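Local coordinates for Mll7089 protein (Mesorhizobium loti, PDB 2OZ8), which is of unknown function but has the mandelate racemase/muconate lactonizing enzyme fold of the enolase superfamily and may act as a magnesium-dependent hydro-lyase, at residues 6-14 / 57-68. Numbering follows the deposited sequence. Where two conformers were deposited one is given.
Sequences SHFRITRFQ and LPDQQEIESVFE
Arg12, on strand 5-17, reaches the turn that leads into helix 60-68. Its chain is extended, with CG anti to the backbone N (chi1 -168°), which carries the buried guanidinium to two backbone carbonyls lying near its plane. Arg12 NE gives a bent bond to Pro58 O at 2.7 Å, and Arg12 NH2 a nearly straight one to Leu57 O at 2.9 Å. Gln14 OE1 takes both NH1 and NH2 end-on, and NH1 also bonds Arg360 O, a grip that should fix the group's rotation. Gln60 suits the first helical turn, since its amide OE1 accepts the strand's Arg12 N at 2.9 Å. In the tight middle, Ile10 CG2 meets Ile63 CG2 at 3.5 Å, branched residues filling the interface between sheet and helix. Further along, the edge of Phe67 points at the face of Phe8, ring planes 59° apart. At the margin, partly exposed Glu64 packs its methylene CG on Ile10 CG1; the looser, solvent side is that of exposed Glu68, whose OE2 comes no nearer than 3.8 Å to Phe8 CE2. In this antiparallel-sheet capping domain of the enolase superfamily, polar bonds thus pin the helix's start and apolar packing holds its later turns.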
loop_
_atom_site.group_PDB
_atom_site.type_symbol
_atom_site.label_atom_id
_atom_site.label_comp_id
_atom_site.label_asym_id
_atom_site.label_seq_id
_atom_site.Cartn_x
_atom_site.Cartn_y
_atom_site.Cartn_z
ATOM N N SER A 6 -23.733 -7.580 45.951
ATOM C CA SER A 6 -24.847 -6.941 46.652
ATOM C C SER A 6 -24.703 -5.450 46.944
ATOM O O SER A 6 -25.656 -4.708 46.769
ATOM C CB SER A 6 -25.205 -7.680 47.927
ATOM O OG SER A 6 -24.075 -8.330 48.458
ATOM N N HIS A 7 -23.529 -5.025 47.408
ATOM C CA HIS A 7 -23.278 -3.629 47.757
ATOM C C HIS A 7 -21.933 -3.148 47.169
ATOM O O HIS A 7 -21.083 -3.967 46.795
ATOM C CB HIS A 7 -23.214 -3.427 49.288
ATOM C CG HIS A 7 -24.201 -4.231 50.080
ATOM N ND1 HIS A 7 -25.408 -3.719 50.506
ATOM C CD2 HIS A 7 -24.139 -5.496 50.563
ATOM C CE1 HIS A 7 -26.056 -4.635 51.204
ATOM N NE2 HIS A 7 -25.305 -5.722 51.259
ATOM N N PHE A 8 -21.750 -1.822 47.121
ATOM C CA PHE A 8 -20.476 -1.206 46.852
ATOM C C PHE A 8 -20.124 -0.141 47.904
ATOM O O PHE A 8 -21.005 0.435 48.520
ATOM C CB PHE A 8 -20.444 -0.627 45.431
ATOM C CG PHE A 8 -21.104 0.696 45.298
ATOM C CD1 PHE A 8 -20.430 1.854 45.656
ATOM C CD2 PHE A 8 -22.396 0.789 44.806
ATOM C CE1 PHE A 8 -21.051 3.131 45.541
ATOM C CE2 PHE A 8 -23.046 2.044 44.685
ATOM C CZ PHE A 8 -22.363 3.224 45.064
ATOM N N ARG A 9 -18.840 0.166 48.076
ATOM C CA ARG A 9 -18.417 1.127 49.096
ATOM C C ARG A 9 -17.329 2.031 48.506
ATOM O O ARG A 9 -16.392 1.529 47.890
ATOM C CB ARG A 9 -17.890 0.339 50.292
ATOM C CG ARG A 9 -17.877 1.013 51.688
ATOM C CD ARG A 9 -17.195 0.032 52.742
ATOM N NE ARG A 9 -17.987 -1.194 53.015
ATOM C CZ ARG A 9 -17.558 -2.471 52.957
ATOM N NH1 ARG A 9 -16.303 -2.789 52.631
ATOM N NH2 ARG A 9 -18.419 -3.453 53.246
ATOM N N ILE A 10 -17.449 3.353 48.662
ATOM C CA ILE A 10 -16.422 4.271 48.177
ATOM C C ILE A 10 -15.733 5.033 49.311
ATOM O O ILE A 10 -16.376 5.760 50.084
ATOM C CB ILE A 10 -16.963 5.284 47.154
ATOM C CG1 ILE A 10 -17.766 4.595 46.019
ATOM C CG2 ILE A 10 -15.803 6.191 46.598
ATOM C CD1 ILE A 10 -16.944 3.962 44.928
ATOM N N THR A 11 -14.420 4.903 49.412
ATOM C CA THR A 11 -13.706 5.685 50.399
ATOM C C THR A 11 -12.757 6.652 49.730
ATOM O O THR A 11 -11.804 6.226 49.069
ATOM C CB THR A 11 -12.941 4.800 51.395
ATOM O OG1 THR A 11 -13.809 3.771 51.869
ATOM C CG2 THR A 11 -12.511 5.609 52.556
ATOM N N ARG A 12 -13.005 7.946 49.936
ATOM C CA ARG A 12 -12.230 8.991 49.301
ATOM C C ARG A 12 -10.979 9.387 50.100
ATOM O O ARG A 12 -11.065 9.595 51.303
ATOM C CB ARG A 12 -13.132 10.179 49.069
ATOM C CG ARG A 12 -12.577 11.224 48.177
ATOM C CD ARG A 12 -13.356 12.500 48.323
ATOM N NE ARG A 12 -12.810 13.574 47.495
ATOM C CZ ARG A 12 -11.766 14.329 47.826
ATOM N NH1 ARG A 12 -11.136 14.138 48.986
ATOM N NH2 ARG A 12 -11.371 15.299 47.013
ATOM N N PHE A 13 -9.837 9.492 49.418
ATOM C CA PHE A 13 -8.567 9.998 49.957
ATOM C C PHE A 13 -8.045 11.229 49.148
ATOM O O PHE A 13 -8.248 11.363 47.919
ATOM C CB PHE A 13 -7.513 8.888 49.968
ATOM C CG PHE A 13 -7.935 7.639 50.747
ATOM C CD1 PHE A 13 -7.777 7.567 52.124
ATOM C CD2 PHE A 13 -8.513 6.560 50.099
ATOM C CE1 PHE A 13 -8.187 6.447 52.846
ATOM C CE2 PHE A 13 -8.918 5.436 50.806
ATOM C CZ PHE A 13 -8.756 5.384 52.182
ATOM N N GLN A 14 -7.386 12.149 49.829
ATOM C CA GLN A 14 -6.815 13.309 49.156
ATOM C C GLN A 14 -5.682 13.750 50.092
ATOM O O GLN A 14 -5.946 14.281 51.162
ATOM C CB GLN A 14 -7.840 14.421 48.948
ATOM C CG GLN A 14 -7.260 15.694 48.254
ATOM C CD GLN A 14 -8.247 16.889 48.174
ATOM O OE1 GLN A 14 -9.424 16.794 48.524
ATOM N NE2 GLN A 14 -7.752 18.005 47.729
ATOM N N LEU A 57 -10.662 14.479 43.183
ATOM C CA LEU A 57 -11.939 13.802 43.118
ATOM C C LEU A 57 -13.052 14.691 43.654
ATOM O O LEU A 57 -12.815 15.514 44.529
ATOM C CB LEU A 57 -11.875 12.487 43.898
ATOM C CG LEU A 57 -11.111 11.376 43.195
ATOM C CD1 LEU A 57 -10.936 10.193 44.106
ATOM C CD2 LEU A 57 -11.857 10.975 41.936
ATOM N N PRO A 58 -14.273 14.531 43.144
ATOM C CA PRO A 58 -15.331 15.223 43.862
ATOM C C PRO A 58 -15.555 14.575 45.255
ATOM O O PRO A 58 -14.799 13.652 45.647
ATOM C CB PRO A 58 -16.556 15.048 42.950
ATOM C CG PRO A 58 -16.281 13.835 42.162
ATOM C CD PRO A 58 -14.779 13.769 41.995
ATOM N N ASP A 59 -16.567 15.052 45.989
ATOM C CA ASP A 59 -16.881 14.516 47.330
ATOM C C ASP A 59 -17.231 13.035 47.290
ATOM O O ASP A 59 -17.797 12.565 46.310
ATOM C CB ASP A 59 -18.053 15.265 47.931
ATOM C CG ASP A 59 -17.722 16.679 48.274
ATOM O OD1 ASP A 59 -16.529 17.048 48.381
ATOM O OD2 ASP A 59 -18.686 17.446 48.433
ATOM N N GLN A 60 -16.893 12.318 48.347
ATOM C CA GLN A 60 -17.227 10.910 48.477
ATOM C C GLN A 60 -18.641 10.714 47.959
ATOM O O GLN A 60 -18.880 9.805 47.192
ATOM C CB GLN A 60 -17.135 10.470 49.952
ATOM C CG GLN A 60 -16.915 8.985 50.238
ATOM C CD GLN A 60 -16.172 8.723 51.610
ATOM O OE1 GLN A 60 -14.929 9.032 51.812
ATOM N NE2 GLN A 60 -16.931 8.119 52.551
ATOM N N GLN A 61 -19.560 11.592 48.349
ATOM C CA GLN A 61 -20.961 11.469 48.004
ATOM C C GLN A 61 -21.225 11.636 46.482
ATOM O O GLN A 61 -22.108 10.977 45.918
ATOM C CB GLN A 61 -21.812 12.459 48.850
ATOM C CG GLN A 61 -23.348 12.211 48.817
ATOM C CD GLN A 61 -24.187 13.328 49.508
ATOM O OE1 GLN A 61 -24.215 13.463 50.744
ATOM N NE2 GLN A 61 -24.902 14.093 48.703
ATOM N N GLU A 62 -20.489 12.547 45.839
ATOM C CA GLU A 62 -20.613 12.739 44.414
ATOM C C GLU A 62 -20.136 11.432 43.696
ATOM O O GLU A 62 -20.834 10.923 42.818
ATOM C CB GLU A 62 -19.862 14.004 43.982
ATOM C CG GLU A 62 -20.102 14.508 42.547
ATOM C CD GLU A 62 -21.600 14.548 42.073
ATOM O OE1 GLU A 62 -22.579 14.671 42.890
ATOM O OE2 GLU A 62 -21.788 14.442 40.842
ATOM N N ILE A 63 -19.003 10.870 44.132
ATOM C CA ILE A 63 -18.477 9.611 43.612
ATOM C C ILE A 63 -19.508 8.454 43.742
ATOM O O ILE A 63 -19.762 7.698 42.779
ATOM C CB ILE A 63 -17.158 9.232 44.321
ATOM C CG1 ILE A 63 -16.121 10.363 44.205
ATOM C CG2 ILE A 63 -16.575 7.961 43.724
ATOM C CD1 ILE A 63 -14.799 10.142 44.973
ATOM N N GLU A 64 -20.104 8.328 44.929
ATOM C CA GLU A 64 -21.103 7.312 45.192
ATOM C C GLU A 64 -22.350 7.459 44.298
ATOM O O GLU A 64 -22.886 6.469 43.822
ATOM C CB GLU A 64 -21.475 7.268 46.684
ATOM C CG GLU A 64 -20.489 6.492 47.512
ATOM C CD GLU A 64 -20.689 6.553 49.057
ATOM O OE1 GLU A 64 -21.338 7.490 49.593
ATOM O OE2 GLU A 64 -20.166 5.608 49.735
ATOM N N SER A 65 -22.800 8.682 44.058
ATOM C CA SER A 65 -23.993 8.894 43.262
ATOM C C SER A 65 -23.769 8.615 41.781
ATOM O O SER A 65 -24.633 8.088 41.109
ATOM C CB SER A 65 -24.522 10.301 43.482
ATOM O OG SER A 65 -24.959 10.407 44.850
ATOM N N VAL A 66 -22.597 8.952 41.278
ATOM C CA VAL A 66 -22.270 8.711 39.888
ATOM C C VAL A 66 -22.065 7.207 39.677
ATOM O O VAL A 66 -22.648 6.617 38.778
ATOM C CB VAL A 66 -21.052 9.549 39.483
ATOM C CG1 VAL A 66 -20.592 9.213 38.094
ATOM C CG2 VAL A 66 -21.406 11.048 39.591
ATOM N N PHE A 67 -21.271 6.570 40.528
ATOM C CA PHE A 67 -21.116 5.113 40.425
ATOM C C PHE A 67 -22.454 4.369 40.464
ATOM O O PHE A 67 -22.687 3.528 39.594
ATOM C CB PHE A 67 -20.163 4.575 41.491
ATOM C CG PHE A 67 -19.731 3.157 41.263
ATOM C CD1 PHE A 67 -18.639 2.864 40.441
ATOM C CD2 PHE A 67 -20.383 2.097 41.899
ATOM C CE1 PHE A 67 -18.188 1.511 40.261
ATOM C CE2 PHE A 67 -19.940 0.734 41.683
ATOM C CZ PHE A 67 -18.842 0.466 40.876
ATOM N N GLU A 68 -23.319 4.690 41.443
ATOM C CA GLU A 68 -24.669 4.097 41.547
ATOM C C GLU A 68 -25.483 4.256 40.257
ATOM O O GLU A 68 -26.117 3.326 39.807
ATOM C CB GLU A 68 -25.463 4.634 42.761
ATOM C CG GLU A 68 -26.595 3.680 43.229
ATOM C CD GLU A 68 -27.042 3.866 44.710
ATOM O OE1 GLU A 68 -28.293 3.936 44.940
ATOM O OE2 GLU A 68 -26.167 3.923 45.647
HETATM O O HOH W 1 -9.465 12.862 46.042
#